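Side-chain contacts in giding protein-mglB (Thermus thermophilus, PDB 1J3W), which probably acts as an adaptor and guanine nucleotide exchange factor for a small GTPase, and is linked to gliding motility: residues A32-I35 with V41-H44; I35-F40 with E79-E84; A68-L73 with Q83-Q88. All coordinates share one frame; numbering follows the deposited sequence.

Contact 1. Residues A32-I35 with V41-H44; sequences ALLI and VLAH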
loop_
_atom_site.group_PDB
_atom_site.type_symbol
_atom_site.label_atom_id
_atom_site.label_comp_id
_atom_site.label_asym_id
_atom_site.label_seq_id
_atom_site.Cartn_x
_atom_site.Cartn_y
_atom_site.Cartn_z
ATOM N N ALA B 32 -16.796 7.319 15.069
ATOM C CA ALA B 32 -17.184 7.672 13.708
ATOM C C ALA B 32 -16.378 8.879 13.265
ATOM O O ALA B 32 -16.265 9.863 13.997
ATOM C CB ALA B 32 -18.669 7.986 13.653
ATOM N N LEU B 33 -15.810 8.811 12.068
ATOM C CA LEU B 33 -15.015 9.924 11.566
ATOM C C LEU B 33 -15.231 10.165 10.092
ATOM O O LEU B 33 -15.563 9.246 9.342
ATOM C CB LEU B 33 -13.516 9.662 11.734
ATOM C CG LEU B 33 -12.856 9.159 13.008
ATOM C CD1 LEU B 33 -13.064 7.654 13.137
ATOM C CD2 LEU B 33 -11.362 9.467 12.927
ATOM N N LEU B 34 -15.045 11.416 9.687
ATOM C CA LEU B 34 -15.028 11.747 8.311
ATOM C C LEU B 34 -13.667 12.291 8.067
ATOM O O LEU B 34 -13.208 13.203 8.739
ATOM C CB LEU B 34 -16.071 12.836 8.064
ATOM C CG LEU B 34 -16.071 13.313 6.611
ATOM C CD1 LEU B 34 -16.638 12.263 5.656
ATOM C CD2 LEU B 34 -16.899 14.578 6.399
ATOM N N ILE B 35 -12.947 11.663 7.147
ATOM C CA ILE B 35 -11.569 12.052 6.871
ATOM C C ILE B 35 -11.406 12.313 5.385
ATOM O O ILE B 35 -12.215 11.859 4.582
ATOM C CB ILE B 35 -10.578 10.938 7.297
ATOM C CG1 ILE B 35 -10.703 9.723 6.369
ATOM C CG2 ILE B 35 -10.879 10.504 8.732
ATOM C CD1 ILE B 35 -9.695 8.626 6.663
ATOM N N VAL B 41 -8.381 14.502 9.572
ATOM C CA VAL B 41 -9.686 14.262 10.179
ATOM C C VAL B 41 -10.496 15.543 10.013
ATOM O O VAL B 41 -10.093 16.608 10.489
ATOM C CB VAL B 41 -9.568 13.928 11.676
ATOM C CG1 VAL B 41 -10.958 13.764 12.273
ATOM C CG2 VAL B 41 -8.765 12.641 11.861
ATOM N N LEU B 42 -11.631 15.443 9.330
ATOM C CA LEU B 42 -12.482 16.602 9.084
ATOM C C LEU B 42 -13.503 16.797 10.195
ATOM O O LEU B 42 -13.893 17.922 10.501
ATOM C CB LEU B 42 -13.203 16.441 7.745
ATOM C CG LEU B 42 -12.296 16.111 6.553
ATOM C CD1 LEU B 42 -13.125 16.065 5.281
ATOM C CD2 LEU B 42 -11.196 17.152 6.436
ATOM N N ALA B 43 -13.946 15.692 10.788
ATOM C CA ALA B 43 -14.915 15.720 11.882
ATOM C C ALA B 43 -14.916 14.333 12.513
ATOM O O ALA B 43 -14.708 13.333 11.821
ATOM C CB ALA B 43 -16.309 16.053 11.358
ATOM N N HIS B 44 -15.125 14.265 13.822
ATOM C CA HIS B 44 -15.150 12.974 14.499
ATOM C C HIS B 44 -16.002 13.034 15.752
ATOM O O HIS B 44 -16.063 14.061 16.426
ATOM C CB HIS B 44 -13.730 12.513 14.852
ATOM C CG HIS B 44 -13.049 13.359 15.882
ATOM N ND1 HIS B 44 -13.211 13.161 17.237
ATOM C CD2 HIS B 44 -12.200 14.405 15.754
ATOM C CE1 HIS B 44 -12.489 14.047 17.898
ATOM N NE2 HIS B 44 -11.866 14.815 17.021
#
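Val41 pairs with Ile35 at a non-hydrogen-bonded position of the antiparallel hairpin made by strands 31-36 and 41-46. Its CG2 methyl meets CG2 of Ile35 at 4.3 Å. The same methyl lies 4.2 Å from CD2 of Leu33, so these three side chains form an apolar group on one face of the sheet. Leu42 and Ala43 then both face Leu34, which makes a classic beta bulge and shifts the register by one residue. Leu34 O receives two backbone N-H groups: Leu42 N at 2.8 Å, and Ala43 N in a weaker bond at 3.3 Å. The CB of Leu42 points toward the partner strand, 3.4 Å from Leu34 O, and its CD1 touches CD2 of Leu34 at 4.2 Å. Ala43 O takes a nearly straight bond from Leu34 N at 2.9 Å (173°). His44 sits across from Leu33, with its CB 3.9 Å from Leu33 CG. The two side chains cross obliquely. CG of His44 stands between the backbone N and the carbonyl carbon (chi1 67°), and the imidazole leads away from Leu33; its ND1 bonds to Glu46 OE2. Strand 31-36 also pairs with strand 103-109. Helix 56-69 packs on Ile35 and Val41, and helix 10-27 packs on Ala32 and Ala43.

Contact 2. Residues I35-F40 with E79-E84; sequences IDRKGF and EARFQE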
loop_
_atom_site.group_PDB
_atom_site.type_symbol
_atom_site.label_atom_id
_atom_site.label_comp_id
_atom_site.label_asym_id
_atom_site.label_seq_id
_atom_site.Cartn_x
_atom_site.Cartn_y
_atom_site.Cartn_z
ATOM N N ILE B 35 -12.947 11.663 7.147
ATOM C CA ILE B 35 -11.569 12.052 6.871
ATOM C C ILE B 35 -11.406 12.313 5.385
ATOM O O ILE B 35 -12.215 11.859 4.582
ATOM C CB ILE B 35 -10.578 10.938 7.297
ATOM C CG1 ILE B 35 -10.703 9.723 6.369
ATOM C CG2 ILE B 35 -10.879 10.504 8.732
ATOM C CD1 ILE B 35 -9.695 8.626 6.663
ATOM N N ASP B 36 -10.381 13.066 5.006
ATOM C CA ASP B 36 -10.190 13.294 3.583
ATOM C C ASP B 36 -9.265 12.198 3.090
ATOM O O ASP B 36 -8.640 11.497 3.888
ATOM C CB ASP B 36 -9.640 14.704 3.288
ATOM C CG ASP B 36 -8.192 14.903 3.712
ATOM O OD1 ASP B 36 -7.699 16.036 3.528
ATOM O OD2 ASP B 36 -7.541 13.970 4.214
ATOM N N ARG B 37 -9.180 12.026 1.777
ATOM C CA ARG B 37 -8.341 10.964 1.251
ATOM C C ARG B 37 -6.851 11.152 1.535
ATOM O O ARG B 37 -6.041 10.275 1.237
ATOM C CB ARG B 37 -8.611 10.790 -0.247
ATOM C CG ARG B 37 -10.081 10.480 -0.547
ATOM C CD ARG B 37 -10.279 10.033 -1.989
ATOM N NE ARG B 37 -9.564 8.792 -2.256
ATOM C CZ ARG B 37 -10.100 7.575 -2.189
ATOM N NH1 ARG B 37 -11.376 7.418 -1.870
ATOM N NH2 ARG B 37 -9.349 6.511 -2.431
ATOM N N LYS B 38 -6.490 12.290 2.125
ATOM C CA LYS B 38 -5.099 12.561 2.476
ATOM C C LYS B 38 -4.803 12.173 3.927
ATOM O O LYS B 38 -3.656 12.224 4.369
ATOM C CB LYS B 38 -4.763 14.044 2.279
ATOM C CG LYS B 38 -4.842 14.533 0.844
ATOM C CD LYS B 38 -4.410 15.991 0.757
ATOM C CE LYS B 38 -4.584 16.544 -0.647
ATOM N NZ LYS B 38 -4.159 17.968 -0.729
ATOM N N GLY B 39 -5.842 11.807 4.674
ATOM C CA GLY B 39 -5.635 11.407 6.057
ATOM C C GLY B 39 -6.043 12.405 7.129
ATOM O O GLY B 39 -6.028 12.082 8.315
ATOM N N PHE B 40 -6.404 13.619 6.734
ATOM C CA PHE B 40 -6.806 14.616 7.722
ATOM C C PHE B 40 -8.191 14.298 8.270
ATOM O O PHE B 40 -9.071 13.872 7.524
ATOM C CB PHE B 40 -6.836 16.021 7.110
ATOM C CG PHE B 40 -5.479 16.581 6.796
ATOM C CD1 PHE B 40 -4.995 16.575 5.492
ATOM C CD2 PHE B 40 -4.694 17.131 7.803
ATOM C CE1 PHE B 40 -3.744 17.113 5.196
ATOM C CE2 PHE B 40 -3.442 17.671 7.516
ATOM C CZ PHE B 40 -2.968 17.661 6.212
ATOM N N GLU B 79 -11.932 -2.038 -11.451
ATOM C CA GLU B 79 -12.507 -0.933 -10.687
ATOM C C GLU B 79 -11.488 0.196 -10.554
ATOM O O GLU B 79 -10.283 -0.042 -10.598
ATOM C CB GLU B 79 -12.874 -1.405 -9.278
ATOM C CG GLU B 79 -13.881 -2.537 -9.198
ATOM C CD GLU B 79 -15.302 -2.075 -9.442
ATOM O OE1 GLU B 79 -15.584 -0.874 -9.236
ATOM O OE2 GLU B 79 -16.138 -2.921 -9.820
ATOM N N ALA B 80 -11.970 1.423 -10.388
ATOM C CA ALA B 80 -11.068 2.553 -10.204
ATOM C C ALA B 80 -10.525 2.436 -8.780
ATOM O O ALA B 80 -9.352 2.695 -8.517
ATOM C CB ALA B 80 -11.820 3.863 -10.377
ATOM N N ARG B 81 -11.403 2.033 -7.867
ATOM C CA ARG B 81 -11.040 1.852 -6.471
ATOM C C ARG B 81 -12.217 1.207 -5.756
ATOM O O ARG B 81 -13.321 1.151 -6.294
ATOM C CB ARG B 81 -10.694 3.202 -5.830
ATOM C CG ARG B 81 -11.822 4.211 -5.807
ATOM C CD ARG B 81 -11.273 5.604 -5.516
ATOM N NE ARG B 81 -12.322 6.583 -5.272
ATOM C CZ ARG B 81 -12.107 7.890 -5.157
ATOM N NH1 ARG B 81 -10.875 8.377 -5.268
ATOM N NH2 ARG B 81 -13.120 8.710 -4.916
ATOM N N PHE B 82 -11.976 0.687 -4.558
ATOM C CA PHE B 82 -13.056 0.077 -3.799
ATOM C C PHE B 82 -13.792 1.191 -3.078
ATOM O O PHE B 82 -13.171 2.067 -2.481
ATOM C CB PHE B 82 -12.500 -0.927 -2.791
ATOM C CG PHE B 82 -11.872 -2.131 -3.427
ATOM C CD1 PHE B 82 -12.636 -3.003 -4.195
ATOM C CD2 PHE B 82 -10.517 -2.391 -3.263
ATOM C CE1 PHE B 82 -12.055 -4.121 -4.790
ATOM C CE2 PHE B 82 -9.928 -3.501 -3.852
ATOM C CZ PHE B 82 -10.697 -4.370 -4.616
ATOM N N GLN B 83 -15.116 1.162 -3.143
ATOM C CA GLN B 83 -15.918 2.186 -2.490
ATOM C C GLN B 83 -16.200 1.856 -1.033
ATOM O O GLN B 83 -16.177 2.737 -0.179
ATOM C CB GLN B 83 -17.249 2.373 -3.227
ATOM C CG GLN B 83 -17.164 3.160 -4.534
ATOM C CD GLN B 83 -16.372 2.447 -5.612
ATOM O OE1 GLN B 83 -16.608 1.272 -5.896
ATOM N NE2 GLN B 83 -15.437 3.160 -6.231
ATOM N N GLU B 84 -16.455 0.582 -0.753
ATOM C CA GLU B 84 -16.773 0.134 0.596
ATOM C C GLU B 84 -15.828 -0.982 1.020
ATOM O O GLU B 84 -15.538 -1.886 0.238
ATOM C CB GLU B 84 -18.220 -0.368 0.623
ATOM C CG GLU B 84 -18.788 -0.689 1.987
ATOM C CD GLU B 84 -20.230 -1.154 1.900
ATOM O OE1 GLU B 84 -20.495 -2.127 1.164
ATOM O OE2 GLU B 84 -21.101 -0.550 2.559
HETATM O O HOH W 1 -12.261 4.670 -1.755
#
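Arg37 and Arg81 meet by stacking their guanidinium groups. The planes are only 7° apart and the centres 3.6 Å apart. Arg81 NH1 lies over the middle of the Arg37 group, 3.3 Å from Arg37 CZ. In return, Arg37 NH1 lies over the middle of the Arg81 group, 3.4 Å from Arg81 CZ. The Arg37 chain bends at chi3 (63°), whereas the Arg81 chain runs extended from CG to NE. Among polar contacts, a water sits at the edge of the Arg37 group, in its plane. It accepts a bond from Arg37 NH1 at 2.9 Å and can also reach Phe82 O. Backbone bonds shape the loop that carries Arg37: a type I turn from Asp36 to Gly39 with a G1 bulge at Gly39. Asp36 OD2 accepts Phe40 N at 2.8 Å, from above the carboxylate plane. An alanine in place of Arg37 is likely to uncover one face of the Arg81 guanidinium and leave the water without its donor. Two like charges lie face to face here. Arg81 is also held by a salt bridge to Glu98 and a bond to Glu101 O, which would offset part of the repulsion while the flat faces pack together.

Contact 3. Residues A68-L73 with Q83-Q88; sequences AATQAL and QEEVHQ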
loop_
_atom_site.group_PDB
_atom_site.type_symbol
_atom_site.label_atom_id
_atom_site.label_comp_id
_atom_site.label_asym_id
_atom_site.label_seq_id
_atom_site.Cartn_x
_atom_site.Cartn_y
_atom_site.Cartn_z
ATOM N N ALA B 68 -5.147 4.202 -0.539
ATOM C CA ALA B 68 -4.262 4.367 -1.679
ATOM C C ALA B 68 -3.755 3.000 -2.127
ATOM O O ALA B 68 -3.791 2.668 -3.309
ATOM C CB ALA B 68 -3.091 5.263 -1.308
ATOM N N ALA B 69 -3.312 2.204 -1.159
ATOM C CA ALA B 69 -2.753 0.885 -1.425
ATOM C C ALA B 69 -3.653 -0.133 -2.117
ATOM O O ALA B 69 -3.183 -0.897 -2.963
ATOM C CB ALA B 69 -2.222 0.291 -0.127
ATOM N N THR B 70 -4.934 -0.158 -1.772
ATOM C CA THR B 70 -5.835 -1.140 -2.370
ATOM C C THR B 70 -6.230 -0.849 -3.813
ATOM O O THR B 70 -6.925 -1.649 -4.434
ATOM C CB THR B 70 -7.133 -1.296 -1.549
ATOM O OG1 THR B 70 -7.850 -0.056 -1.543
ATOM C CG2 THR B 70 -6.818 -1.707 -0.119
ATOM N N GLN B 71 -5.785 0.275 -4.360
ATOM C CA GLN B 71 -6.155 0.603 -5.730
ATOM C C GLN B 71 -5.547 -0.319 -6.786
ATOM O O GLN B 71 -6.090 -0.442 -7.878
ATOM C CB GLN B 71 -5.852 2.076 -6.018
ATOM C CG GLN B 71 -6.855 2.978 -5.300
ATOM C CD GLN B 71 -6.719 4.443 -5.636
ATOM O OE1 GLN B 71 -6.373 4.807 -6.757
ATOM N NE2 GLN B 71 -7.019 5.300 -4.665
ATOM N N ALA B 72 -4.439 -0.980 -6.464
ATOM C CA ALA B 72 -3.833 -1.911 -7.420
ATOM C C ALA B 72 -4.799 -3.089 -7.591
ATOM O O ALA B 72 -5.112 -3.501 -8.715
ATOM C CB ALA B 72 -2.483 -2.398 -6.904
ATOM N N LEU B 73 -5.269 -3.623 -6.466
ATOM C CA LEU B 73 -6.221 -4.730 -6.475
ATOM C C LEU B 73 -7.494 -4.297 -7.191
ATOM O O LEU B 73 -8.056 -5.050 -7.985
ATOM C CB LEU B 73 -6.583 -5.145 -5.047
ATOM C CG LEU B 73 -5.820 -6.273 -4.357
ATOM C CD1 LEU B 73 -6.264 -6.354 -2.903
ATOM C CD2 LEU B 73 -6.090 -7.595 -5.072
ATOM N N GLN B 83 -15.116 1.162 -3.143
ATOM C CA GLN B 83 -15.918 2.186 -2.490
ATOM C C GLN B 83 -16.200 1.856 -1.033
ATOM O O GLN B 83 -16.177 2.737 -0.179
ATOM C CB GLN B 83 -17.249 2.373 -3.227
ATOM C CG GLN B 83 -17.164 3.160 -4.534
ATOM C CD GLN B 83 -16.372 2.447 -5.612
ATOM O OE1 GLN B 83 -16.608 1.272 -5.896
ATOM N NE2 GLN B 83 -15.437 3.160 -6.231
ATOM N N GLU B 84 -16.455 0.582 -0.753
ATOM C CA GLU B 84 -16.773 0.134 0.596
ATOM C C GLU B 84 -15.828 -0.982 1.020
ATOM O O GLU B 84 -15.538 -1.886 0.238
ATOM C CB GLU B 84 -18.220 -0.368 0.623
ATOM C CG GLU B 84 -18.788 -0.689 1.987
ATOM C CD GLU B 84 -20.230 -1.154 1.900
ATOM O OE1 GLU B 84 -20.495 -2.127 1.164
ATOM O OE2 GLU B 84 -21.101 -0.550 2.559
ATOM N N GLU B 85 -15.351 -0.919 2.259
ATOM C CA GLU B 85 -14.447 -1.933 2.780
ATOM C C GLU B 85 -14.767 -2.262 4.227
ATOM O O GLU B 85 -15.059 -1.368 5.023
ATOM C CB GLU B 85 -12.990 -1.454 2.705
ATOM C CG GLU B 85 -12.428 -1.280 1.292
ATOM C CD GLU B 85 -10.941 -0.943 1.287
ATOM O OE1 GLU B 85 -10.257 -1.214 2.302
ATOM O OE2 GLU B 85 -10.446 -0.425 0.264
ATOM N N VAL B 86 -14.711 -3.546 4.565
ATOM C CA VAL B 86 -14.949 -3.988 5.935
ATOM C C VAL B 86 -13.784 -4.879 6.354
ATOM O O VAL B 86 -13.414 -5.800 5.628
ATOM C CB VAL B 86 -16.260 -4.791 6.063
ATOM C CG1 VAL B 86 -16.404 -5.323 7.481
ATOM C CG2 VAL B 86 -17.444 -3.910 5.712
ATOM N N HIS B 87 -13.187 -4.579 7.505
ATOM C CA HIS B 87 -12.073 -5.362 8.045
ATOM C C HIS B 87 -12.530 -5.850 9.406
ATOM O O HIS B 87 -12.886 -5.047 10.276
ATOM C CB HIS B 87 -10.816 -4.503 8.205
ATOM C CG HIS B 87 -10.228 -4.039 6.909
ATOM N ND1 HIS B 87 -10.777 -3.021 6.160
ATOM C CD2 HIS B 87 -9.146 -4.471 6.221
ATOM C CE1 HIS B 87 -10.058 -2.846 5.066
ATOM N NE2 HIS B 87 -9.062 -3.714 5.078
ATOM N N GLN B 88 -12.517 -7.164 9.591
ATOM C CA GLN B 88 -12.992 -7.755 10.830
ATOM C C GLN B 88 -11.947 -8.557 11.582
ATOM O O GLN B 88 -11.327 -9.461 11.022
ATOM C CB GLN B 88 -14.182 -8.660 10.523
ATOM C CG GLN B 88 -14.829 -9.293 11.742
ATOM C CD GLN B 88 -15.695 -8.316 12.505
ATOM O OE1 GLN B 88 -16.711 -7.844 11.994
ATOM N NE2 GLN B 88 -15.299 -8.006 13.734
#
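Thr70 and Glu85 join the helical side of the Roadblock/LC7 fold to its edge strand 84-88. Within the chain this strand ends the antiparallel sheet. Across the interface it pairs with a strand of the second subunit, so the sheet runs on through both copies. The first segment leads from helix 56-69 into helix 71-76. Ala68 supplies its carbonyl to the backbone N of Gln71, at 3.3 Å between Ala68 O and Gln71 N. Ala69 packs on Ala69 of the fourth subunit. Thr70 carries the contact, although its CA is 10.1 Å from the CA of Glu85. The two side chains reach for each other from opposite directions. Thr70 OG1 stands between the backbone N and the carbonyl carbon (chi1 63°). This brings the hydroxyl 3.2 Å from Glu85 OE2. The hydroxyl may give its proton to this oxygen, but Asn66 O lies within reach as a competing acceptor. The Thr70 CG2 methyl also comes close, 3.9 Å from Glu85 OE2. Glu85 spans the gap with a chain that is extended beyond CG (chi2 -174°). Its other oxygen, OE1, accepts a bond from Asn66 ND2. Asn66, four residues before Thr70, therefore lies next to both partners. Both Thr70 and Glu85 are buried, and these polar neighbours probably ease the cost of placing a carboxylate there. Further along the first segment, Leu73 packs on Phe82 and on Leu62 of the second subunit. The contact thus lies close to the joint between subunits. On the strand side, Glu85 OE1 lies at the edge of the His87 imidazole and in its plane, 3.2 Å from His87 CE1.

How the contacts relate
Contact 1 comes first along the chain, and contact 2 starts from the same strand, 31-36, sharing Ile35. Contacts 2 and 3 end on the same part of the chain, where they share Gln83 and Glu84. The centres of contacts 1 and 2 are about 13 Å apart, and those of contacts 2 and 3 about 8 Å. Contacts 1 and 3 do not touch; their nearest atoms are about 10 Å apart. Gln71 and Phe82 bridge contacts 2 and 3. All three reach the same antiparallel sheet. Contact 1 lies at its 41-46 edge, and contact 3 at the 84-88 edge, where the second subunit continues the sheet. Together they run from the hairpin to the subunit interface.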